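Local coordinates for glutathione S-transferase delta (Bombyx mori, PDB 3VK9), which probably catalyses the conjugation of glutathione to electrophilic compounds, working as a homodimeric transferase of the delta class, at residues A[183-188]-A[193-198]; A[112-117]-A[204-209]; A[24-29]-A[72-77]. All blocks are in the same frame, centred on the assembly; numbering follows the deposited sequence. Where two conformers were deposited one is given.

Contact 1. Residues A[183-188]-A[193-198]; sequences RWYETV and PGYQEA
Y185 and Y195 form a buried tyrosine pair, with a water between their hydroxyls, across the turn that joins helix 179-191 to helix 195-213, an example of two consecutive helices meeting through the far ends of long side chains. The backbones stay apart: the CA atoms of V188 and Y195 are 8.4 Å from each other. Both tyrosines have CG anti to the backbone N (chi1 -163° for Y185, -174° for Y195), and from these stems the two side chains cross at about a right angle. Y195 brings its hydroxyl to the Y185 ring, with OH 4.2 Å from Y185 CE1, and CD1 of the same Y195 ring lies 4.2 Å from V188 O. No direct hydrogen bond spans the contact. Instead one water donates to Y185 OH at 3.0 Å and lies in the plane of the Y195 ring, so close to Y195 OH (2.5 Å) that this second leg is doubtful in length. Y185 OH is gripped a second time by E169 OE2, so the hydroxyl of this buried tyrosine has both a carboxylate and the water. The second helix starts just after G194, its N-cap residue, whose carbonyl O receives A198 N at 2.8 Å. Helix 156-167 packs against the pair, I162 touching Y185, V188 and Y195 alike, while Y195 also touches L19 of helix 12-24, linking this corner of the all-helical domain to the thioredoxin-like one.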
loop_
_atom_site.group_PDB
_atom_site.type_symbol
_atom_site.label_atom_id
_atom_site.label_comp_id
_atom_site.label_asym_id
_atom_site.label_seq_id
_atom_site.Cartn_x
_atom_site.Cartn_y
_atom_site.Cartn_z
ATOM N N ARG A 183 20.184 11.834 7.844
ATOM C CA ARG A 183 19.892 13.270 7.780
ATOM C C ARG A 183 18.385 13.540 7.864
ATOM O O ARG A 183 17.913 14.321 8.693
ATOM C CB ARG A 183 20.465 13.874 6.489
ATOM C CG ARG A 183 20.058 15.318 6.269
ATOM C CD ARG A 183 20.640 15.934 4.984
ATOM N NE ARG A 183 20.523 15.092 3.785
ATOM C CZ ARG A 183 19.394 14.848 3.118
ATOM N NH1 ARG A 183 18.235 15.343 3.538
ATOM N NH2 ARG A 183 19.416 14.083 2.033
ATOM N N TRP A 184 17.638 12.880 6.996
ATOM C CA TRP A 184 16.174 12.980 6.981
ATOM C C TRP A 184 15.533 12.597 8.328
ATOM O O TRP A 184 14.681 13.318 8.852
ATOM C CB TRP A 184 15.632 12.126 5.827
ATOM C CG TRP A 184 14.177 11.809 5.900
ATOM C CD1 TRP A 184 13.143 12.576 5.436
ATOM C CD2 TRP A 184 13.591 10.637 6.462
ATOM N NE1 TRP A 184 11.945 11.945 5.679
ATOM C CE2 TRP A 184 12.191 10.751 6.305
ATOM C CE3 TRP A 184 14.110 9.495 7.081
ATOM C CZ2 TRP A 184 11.301 9.765 6.755
ATOM C CZ3 TRP A 184 13.234 8.515 7.517
ATOM C CH2 TRP A 184 11.841 8.659 7.358
ATOM N N TYR A 185 15.944 11.463 8.887
ATOM C CA TYR A 185 15.464 11.035 10.200
ATOM C C TYR A 185 15.534 12.185 11.201
ATOM O O TYR A 185 14.538 12.523 11.857
ATOM C CB TYR A 185 16.325 9.872 10.696
ATOM C CG TYR A 185 15.737 9.047 11.833
ATOM C CD1 TYR A 185 14.493 8.415 11.701
ATOM C CD2 TYR A 185 16.461 8.837 13.013
ATOM C CE1 TYR A 185 13.968 7.636 12.731
ATOM C CE2 TYR A 185 15.939 8.048 14.056
ATOM C CZ TYR A 185 14.697 7.458 13.906
ATOM O OH TYR A 185 14.179 6.688 14.918
ATOM N N GLU A 186 16.716 12.787 11.314
ATOM C CA GLU A 186 16.912 13.902 12.227
ATOM C C GLU A 186 16.025 15.099 11.900
ATOM O O GLU A 186 15.441 15.699 12.791
ATOM C CB GLU A 186 18.376 14.348 12.246
ATOM C CG GLU A 186 18.604 15.509 13.194
ATOM C CD GLU A 186 20.015 16.040 13.160
ATOM O OE1 GLU A 186 20.735 15.780 12.170
ATOM O OE2 GLU A 186 20.394 16.733 14.121
ATOM N N THR A 187 15.934 15.447 10.622
ATOM C CA THR A 187 15.112 16.574 10.202
ATOM C C THR A 187 13.653 16.378 10.622
ATOM O O THR A 187 13.009 17.278 11.157
ATOM C CB THR A 187 15.137 16.765 8.655
ATOM O OG1 THR A 187 16.477 16.996 8.204
ATOM C CG2 THR A 187 14.250 17.942 8.237
ATOM N N VAL A 188 13.130 15.187 10.377
ATOM C CA VAL A 188 11.724 14.937 10.661
ATOM C C VAL A 188 11.469 14.945 12.173
ATOM O O VAL A 188 10.515 15.557 12.637
ATOM C CB VAL A 188 11.230 13.673 9.966
ATOM C CG1 VAL A 188 9.807 13.315 10.424
ATOM C CG2 VAL A 188 11.259 13.898 8.446
ATOM N N PRO A 193 5.512 18.286 14.247
ATOM C CA PRO A 193 4.918 18.698 15.526
ATOM C C PRO A 193 4.567 17.477 16.404
ATOM O O PRO A 193 4.084 16.467 15.883
ATOM C CB PRO A 193 3.639 19.426 15.094
ATOM C CG PRO A 193 3.931 19.921 13.710
ATOM C CD PRO A 193 4.788 18.838 13.086
ATOM N N GLY A 194 4.831 17.572 17.706
ATOM C CA GLY A 194 4.440 16.544 18.660
ATOM C C GLY A 194 5.087 15.184 18.455
ATOM O O GLY A 194 4.542 14.161 18.873
ATOM N N TYR A 195 6.262 15.167 17.831
ATOM C CA TYR A 195 6.938 13.908 17.524
ATOM C C TYR A 195 7.191 13.056 18.762
ATOM O O TYR A 195 7.022 11.836 18.732
ATOM C CB TYR A 195 8.262 14.164 16.807
ATOM C CG TYR A 195 8.966 12.911 16.316
ATOM C CD1 TYR A 195 8.801 12.472 15.005
ATOM C CD2 TYR A 195 9.804 12.175 17.153
ATOM C CE1 TYR A 195 9.445 11.350 14.537
ATOM C CE2 TYR A 195 10.448 11.038 16.689
ATOM C CZ TYR A 195 10.267 10.634 15.379
ATOM O OH TYR A 195 10.900 9.508 14.895
ATOM N N GLN A 196 7.614 13.698 19.843
ATOM C CA GLN A 196 7.959 12.970 21.057
ATOM C C GLN A 196 6.757 12.174 21.523
ATOM O O GLN A 196 6.853 10.986 21.795
ATOM C CB GLN A 196 8.392 13.923 22.168
ATOM C CG GLN A 196 8.560 13.250 23.524
ATOM C CD GLN A 196 9.676 12.211 23.544
ATOM O OE1 GLN A 196 10.672 12.345 22.843
ATOM N NE2 GLN A 196 9.507 11.170 24.355
ATOM N N GLU A 197 5.622 12.850 21.622
ATOM C CA GLU A 197 4.421 12.233 22.138
ATOM C C GLU A 197 3.779 11.295 21.118
ATOM O O GLU A 197 3.341 10.206 21.478
ATOM C CB GLU A 197 3.416 13.290 22.615
ATOM C CG GLU A 197 2.025 12.728 22.849
ATOM C CD GLU A 197 1.195 13.573 23.797
ATOM O OE1 GLU A 197 0.434 14.446 23.319
ATOM O OE2 GLU A 197 1.302 13.353 25.025
ATOM N N ALA A 198 3.734 11.710 19.852
ATOM C CA ALA A 198 3.045 10.920 18.830
ATOM C C ALA A 198 3.850 9.697 18.395
ATOM O O ALA A 198 3.267 8.657 18.110
ATOM C CB ALA A 198 2.689 11.787 17.610
HETATM O O HOH W 1 12.134 8.109 16.590
#

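Contact 2. Residues A[112-117]-A[204-209]; sequences DYFYPQ and EAFKGL
With CG anti to the backbone N in both F114 (chi1 -163°) and F206 (chi1 177°), the two phenylalanines reach out from their helices and slide past each other in opposite directions, while Y115, its CG beside the backbone N (chi1 -67°), swings its ring around to join them. The backbones are far apart, nearest at Y115 CA and L209 CA, 11.6 Å from each other, and the aromatic rings bridge the gap between helix 89-119 and helix 195-213. F206 CZ arrives at the rim of the F114 ring, in its plane, 4.0 Å from F114 CE2. Its neighbour F206 CE1 lies in the plane of the Y115 ring, 4.0 Å from Y115 CE1 and 3.8 Å from Y115 OH. The Y115 hydroxyl finds its polar partner in Y107 OH, about two turns earlier in the same helix. With an alanine here instead of Y115, Y107 OH is likely to lose this mate and a gap to open beside F206. The helix is kinked at P116, which has no N-H to give; Q117 N makes a weak bond to F114 O, and Q117 NE2 instead reaches Y113 O at 2.9 Å in a nearly straight bond, sitting over the centre of the Y113 ring. Chemically, then, the contact between the helices is mostly apolar and rests on carbon contacts between aromatic rings; the one polar side-chain atom in it, Y115 OH, is bonded to Y107 OH, and K207 separately makes a salt bridge to E169.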
loop_
_atom_site.group_PDB
_atom_site.type_symbol
_atom_site.label_atom_id
_atom_site.label_comp_id
_atom_site.label_asym_id
_atom_site.label_seq_id
_atom_site.Cartn_x
_atom_site.Cartn_y
_atom_site.Cartn_z
ATOM N N ASP A 112 8.681 -8.724 7.513
ATOM C CA ASP A 112 9.072 -10.091 7.127
ATOM C C ASP A 112 10.336 -10.552 7.833
ATOM O O ASP A 112 10.486 -11.729 8.198
ATOM C CB ASP A 112 9.259 -10.214 5.609
ATOM C CG ASP A 112 7.937 -10.198 4.854
ATOM O OD1 ASP A 112 6.873 -10.313 5.507
ATOM O OD2 ASP A 112 7.962 -10.073 3.609
ATOM N N TYR A 113 11.249 -9.611 8.027
ATOM C CA TYR A 113 12.536 -9.901 8.630
ATOM C C TYR A 113 12.438 -10.049 10.145
ATOM O O TYR A 113 12.998 -10.982 10.732
ATOM C CB TYR A 113 13.513 -8.761 8.302
ATOM C CG TYR A 113 14.806 -8.855 9.066
ATOM C CD1 TYR A 113 15.675 -9.920 8.858
ATOM C CD2 TYR A 113 15.168 -7.874 9.990
ATOM C CE1 TYR A 113 16.865 -10.019 9.550
ATOM C CE2 TYR A 113 16.368 -7.963 10.686
ATOM C CZ TYR A 113 17.210 -9.038 10.458
ATOM O OH TYR A 113 18.410 -9.150 11.140
ATOM N N PHE A 114 11.710 -9.118 10.761
ATOM C CA PHE A 114 11.743 -8.917 12.213
ATOM C C PHE A 114 10.717 -9.702 13.037
ATOM O O PHE A 114 11.053 -10.243 14.086
ATOM C CB PHE A 114 11.623 -7.422 12.523
ATOM C CG PHE A 114 12.034 -7.052 13.925
ATOM C CD1 PHE A 114 13.208 -7.530 14.463
ATOM C CD2 PHE A 114 11.246 -6.212 14.699
ATOM C CE1 PHE A 114 13.591 -7.184 15.754
ATOM C CE2 PHE A 114 11.625 -5.858 15.983
ATOM C CZ PHE A 114 12.793 -6.344 16.508
ATOM N N TYR A 115 9.467 -9.750 12.584
ATOM C CA TYR A 115 8.399 -10.297 13.420
ATOM C C TYR A 115 8.438 -11.818 13.599
ATOM O O TYR A 115 8.000 -12.326 14.629
ATOM C CB TYR A 115 7.023 -9.804 12.956
ATOM C CG TYR A 115 6.817 -8.311 13.170
ATOM C CD1 TYR A 115 7.321 -7.671 14.297
ATOM C CD2 TYR A 115 6.126 -7.545 12.248
ATOM C CE1 TYR A 115 7.134 -6.305 14.497
ATOM C CE2 TYR A 115 5.932 -6.182 12.438
ATOM C CZ TYR A 115 6.442 -5.567 13.563
ATOM O OH TYR A 115 6.252 -4.212 13.752
ATOM N N PRO A 116 8.964 -12.550 12.606
ATOM C CA PRO A 116 9.251 -13.963 12.870
ATOM C C PRO A 116 10.230 -14.139 14.035
ATOM O O PRO A 116 10.084 -15.088 14.805
ATOM C CB PRO A 116 9.901 -14.436 11.567
ATOM C CG PRO A 116 9.294 -13.560 10.519
ATOM C CD PRO A 116 9.113 -12.213 11.177
ATOM N N GLN A 117 11.210 -13.247 14.165
ATOM C CA GLN A 117 12.178 -13.359 15.257
ATOM C C GLN A 117 11.548 -13.028 16.607
ATOM O O GLN A 117 11.851 -13.657 17.622
ATOM C CB GLN A 117 13.367 -12.435 15.024
ATOM C CG GLN A 117 13.997 -12.541 13.651
ATOM C CD GLN A 117 15.203 -11.631 13.537
ATOM O OE1 GLN A 117 16.117 -11.705 14.360
ATOM N NE2 GLN A 117 15.200 -10.746 12.539
ATOM N N GLU A 204 9.000 3.674 22.241
ATOM C CA GLU A 204 9.564 3.150 23.474
ATOM C C GLU A 204 8.777 1.936 23.949
ATOM O O GLU A 204 9.374 0.961 24.400
ATOM C CB GLU A 204 9.608 4.228 24.564
ATOM C CG GLU A 204 10.471 3.867 25.762
ATOM C CD GLU A 204 11.935 3.653 25.392
ATOM O OE1 GLU A 204 12.411 4.288 24.423
ATOM O OE2 GLU A 204 12.608 2.845 26.073
ATOM N N ALA A 205 7.446 2.002 23.847
ATOM C CA ALA A 205 6.578 0.893 24.248
ATOM C C ALA A 205 6.851 -0.346 23.393
ATOM O O ALA A 205 6.901 -1.467 23.901
ATOM C CB ALA A 205 5.119 1.297 24.120
ATOM N N PHE A 206 7.015 -0.123 22.092
ATOM C CA PHE A 206 7.362 -1.168 21.127
ATOM C C PHE A 206 8.695 -1.842 21.486
ATOM O O PHE A 206 8.787 -3.068 21.507
ATOM C CB PHE A 206 7.414 -0.566 19.710
ATOM C CG PHE A 206 7.847 -1.540 18.631
ATOM C CD1 PHE A 206 7.042 -2.610 18.272
ATOM C CD2 PHE A 206 9.041 -1.358 17.955
ATOM C CE1 PHE A 206 7.438 -3.502 17.275
ATOM C CE2 PHE A 206 9.446 -2.240 16.962
ATOM C CZ PHE A 206 8.643 -3.312 16.617
ATOM N N LYS A 207 9.720 -1.040 21.770
ATOM C CA LYS A 207 10.990 -1.582 22.236
ATOM C C LYS A 207 10.781 -2.434 23.490
ATOM O O LYS A 207 11.377 -3.495 23.633
ATOM C CB LYS A 207 12.020 -0.467 22.458
ATOM C CG LYS A 207 12.520 0.149 21.155
ATOM C CD LYS A 207 13.369 1.379 21.399
ATOM C CE LYS A 207 13.798 2.041 20.091
ATOM N NZ LYS A 207 14.673 3.222 20.375
ATOM N N GLY A 208 9.898 -1.976 24.373
ATOM C CA GLY A 208 9.509 -2.725 25.554
ATOM C C GLY A 208 8.910 -4.085 25.239
ATOM O O GLY A 208 9.307 -5.096 25.833
ATOM N N LEU A 209 7.957 -4.116 24.307
ATOM C CA LEU A 209 7.314 -5.360 23.899
ATOM C C LEU A 209 8.369 -6.276 23.308
ATOM O O LEU A 209 8.432 -7.455 23.652
ATOM C CB LEU A 209 6.219 -5.098 22.863
ATOM C CG LEU A 209 5.060 -6.091 22.638
ATOM C CD1 LEU A 209 4.411 -5.822 21.274
ATOM C CD2 LEU A 209 5.490 -7.543 22.733
#

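Contact 3. Residues A[24-29]-A[72-77]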
loop_
_atom_site.group_PDB
_atom_site.type_symbol
_atom_site.label_atom_id
_atom_site.label_comp_id
_atom_site.label_asym_id
_atom_site.label_seq_id
_atom_site.Cartn_x
_atom_site.Cartn_y
_atom_site.Cartn_z
ATOM N N LEU A 24 -1.693 18.333 12.085
ATOM C CA LEU A 24 -2.906 19.083 11.767
ATOM C C LEU A 24 -3.510 19.774 13.013
ATOM O O LEU A 24 -4.498 20.504 12.920
ATOM C CB LEU A 24 -3.950 18.148 11.146
ATOM C CG LEU A 24 -3.628 17.521 9.774
ATOM C CD1 LEU A 24 -4.673 16.466 9.371
ATOM C CD2 LEU A 24 -3.514 18.593 8.710
ATOM N N ASN A 25 -2.914 19.520 14.171
ATOM C CA ASN A 25 -3.468 19.956 15.453
ATOM C C ASN A 25 -4.940 19.560 15.634
ATOM O O ASN A 25 -5.773 20.387 16.001
ATOM C CB ASN A 25 -3.288 21.473 15.643
ATOM C CG ASN A 25 -3.681 21.937 17.041
ATOM O OD1 ASN A 25 -3.573 21.184 17.993
ATOM N ND2 ASN A 25 -4.140 23.178 17.162
ATOM N N LEU A 26 -5.247 18.294 15.357
ATOM C CA LEU A 26 -6.573 17.725 15.594
ATOM C C LEU A 26 -6.725 17.177 17.005
ATOM O O LEU A 26 -5.752 16.822 17.654
ATOM C CB LEU A 26 -6.846 16.563 14.640
ATOM C CG LEU A 26 -6.703 16.747 13.140
ATOM C CD1 LEU A 26 -7.217 15.468 12.445
ATOM C CD2 LEU A 26 -7.458 17.965 12.657
ATOM N N ASN A 27 -7.964 17.086 17.460
ATOM C CA ASN A 27 -8.259 16.409 18.712
ATOM C C ASN A 27 -9.079 15.146 18.483
ATOM O O ASN A 27 -10.306 15.177 18.512
ATOM C CB ASN A 27 -8.991 17.339 19.682
ATOM C CG ASN A 27 -9.354 16.645 20.992
ATOM O OD1 ASN A 27 -8.866 15.547 21.291
ATOM N ND2 ASN A 27 -10.208 17.289 21.787
ATOM N N LEU A 28 -8.390 14.032 18.273
ATOM C CA LEU A 28 -9.037 12.740 18.159
ATOM C C LEU A 28 -9.326 12.139 19.528
ATOM O O LEU A 28 -8.562 12.311 20.468
ATOM C CB LEU A 28 -8.147 11.775 17.387
ATOM C CG LEU A 28 -7.726 12.214 15.990
ATOM C CD1 LEU A 28 -6.682 11.248 15.475
ATOM C CD2 LEU A 28 -8.944 12.259 15.063
ATOM N N ASN A 29 -10.429 11.412 19.625
ATOM C CA ASN A 29 -10.725 10.681 20.835
ATOM C C ASN A 29 -9.958 9.368 20.800
ATOM O O ASN A 29 -10.339 8.441 20.095
ATOM C CB ASN A 29 -12.220 10.417 20.938
ATOM C CG ASN A 29 -12.588 9.659 22.195
ATOM O OD1 ASN A 29 -11.967 9.843 23.246
ATOM N ND2 ASN A 29 -13.601 8.798 22.097
ATOM N N THR A 72 -4.264 10.432 4.911
ATOM C CA THR A 72 -4.648 11.286 3.790
ATOM C C THR A 72 -6.089 11.759 3.993
ATOM O O THR A 72 -6.415 12.897 3.656
ATOM C CB THR A 72 -4.454 10.614 2.425
ATOM O OG1 THR A 72 -5.294 9.456 2.321
ATOM C CG2 THR A 72 -2.976 10.206 2.211
ATOM N N TYR A 73 -6.942 10.904 4.567
ATOM C CA TYR A 73 -8.311 11.319 4.902
ATOM C C TYR A 73 -8.381 12.533 5.854
ATOM O O TYR A 73 -9.184 13.435 5.655
ATOM C CB TYR A 73 -9.097 10.170 5.529
ATOM C CG TYR A 73 -10.463 10.574 6.072
ATOM C CD1 TYR A 73 -11.512 10.904 5.207
ATOM C CD2 TYR A 73 -10.717 10.601 7.449
ATOM C CE1 TYR A 73 -12.776 11.242 5.687
ATOM C CE2 TYR A 73 -12.007 10.953 7.951
ATOM C CZ TYR A 73 -13.018 11.271 7.057
ATOM O OH TYR A 73 -14.281 11.612 7.503
ATOM N N LEU A 74 -7.546 12.533 6.891
ATOM C CA LEU A 74 -7.487 13.642 7.852
ATOM C C LEU A 74 -7.153 14.978 7.194
ATOM O O LEU A 74 -7.752 16.008 7.524
ATOM C CB LEU A 74 -6.493 13.339 8.990
ATOM C CG LEU A 74 -6.895 12.155 9.885
ATOM C CD1 LEU A 74 -5.813 11.855 10.914
ATOM C CD2 LEU A 74 -8.239 12.402 10.571
ATOM N N VAL A 75 -6.195 14.957 6.263
ATOM C CA VAL A 75 -5.852 16.149 5.512
ATOM C C VAL A 75 -6.976 16.549 4.554
ATOM O O VAL A 75 -7.353 17.714 4.521
ATOM C CB VAL A 75 -4.520 15.989 4.722
ATOM C CG1 VAL A 75 -4.199 17.259 3.986
ATOM C CG2 VAL A 75 -3.386 15.602 5.645
ATOM N N ASN A 76 -7.506 15.585 3.791
ATOM C CA ASN A 76 -8.554 15.853 2.799
ATOM C C ASN A 76 -9.776 16.452 3.464
ATOM O O ASN A 76 -10.433 17.336 2.908
ATOM C CB ASN A 76 -8.979 14.575 2.040
ATOM C CG ASN A 76 -7.897 14.048 1.096
ATOM O OD1 ASN A 76 -6.995 14.788 0.680
ATOM N ND2 ASN A 76 -7.996 12.754 0.741
ATOM N N LYS A 77 -10.071 15.954 4.662
ATOM C CA LYS A 77 -11.216 16.405 5.434
ATOM C C LYS A 77 -10.999 17.777 6.049
ATOM O O LYS A 77 -11.808 18.665 5.851
ATOM C CB LYS A 77 -11.551 15.407 6.561
ATOM C CG LYS A 77 -12.843 15.778 7.286
ATOM C CD LYS A 77 -13.268 14.760 8.330
ATOM C CE LYS A 77 -14.643 15.163 8.893
ATOM N NZ LYS A 77 -14.982 14.469 10.153
#
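L24 leads the chain past helix 67-78, its CA 7.5 Å from that of V75, before N25 with its positive phi closes helix 12-24 in a Schellman motif and turns the backbone away toward strand 29-32. Contact is then made by the methyl groups of two leucines, set against L74 and V75. In L24, CG lies anti to the carbonyl carbon (chi1 -65°), which directs CD1 onto the helix backbone: it rests 3.6 Å from both L74 O and L74 CB, and 4.0 Å from V75 CG2. L26 follows from beyond the turn, its CD1 3.7 Å from L74 CD2 and 4.1 Å from L74 CB, and the two side chains cross at a slant. L74 is thus approached by two leucines, L24 at its carbonyl and CB, L26 at CB and CD2. No hydrogen bond crosses, and the joint is van der Waals packing, with L24 CD1 resting partly on the helix backbone. The segment 24-29 completes the beta-alpha-beta crossover from strand 4-7 through helix 12-24 to the parallel strand 29-32, a thioredoxin-fold element, and N29 already pairs by backbone bonds with I3 and L5. On helix 67-78, Y73 and K77 both reach D59 of strand 56-59, while T72, Y73 and N76 meet the second subunit.

In the fold
Contacts 1 and 2 share helix 195-213, gripping it near its start and further along, with centres 20 Å apart and nearest atoms about 6 Å apart; in sequence, contact 1 falls within the span between the two segments of contact 2. Contact 3 belongs to the N-terminal thioredoxin-like domain. It comes within about 6 Å of contact 1 (nearest atoms; centres 18 Å), but stays about 17 Å from the nearest atoms of contact 2, on the opposite side of the chain's centre. As in other transferases of this family, the N-terminal domain probably supplies most of the glutathione site and the helical domain much of the electrophile pocket, so the three contacts illustrate packing within each of the two halves.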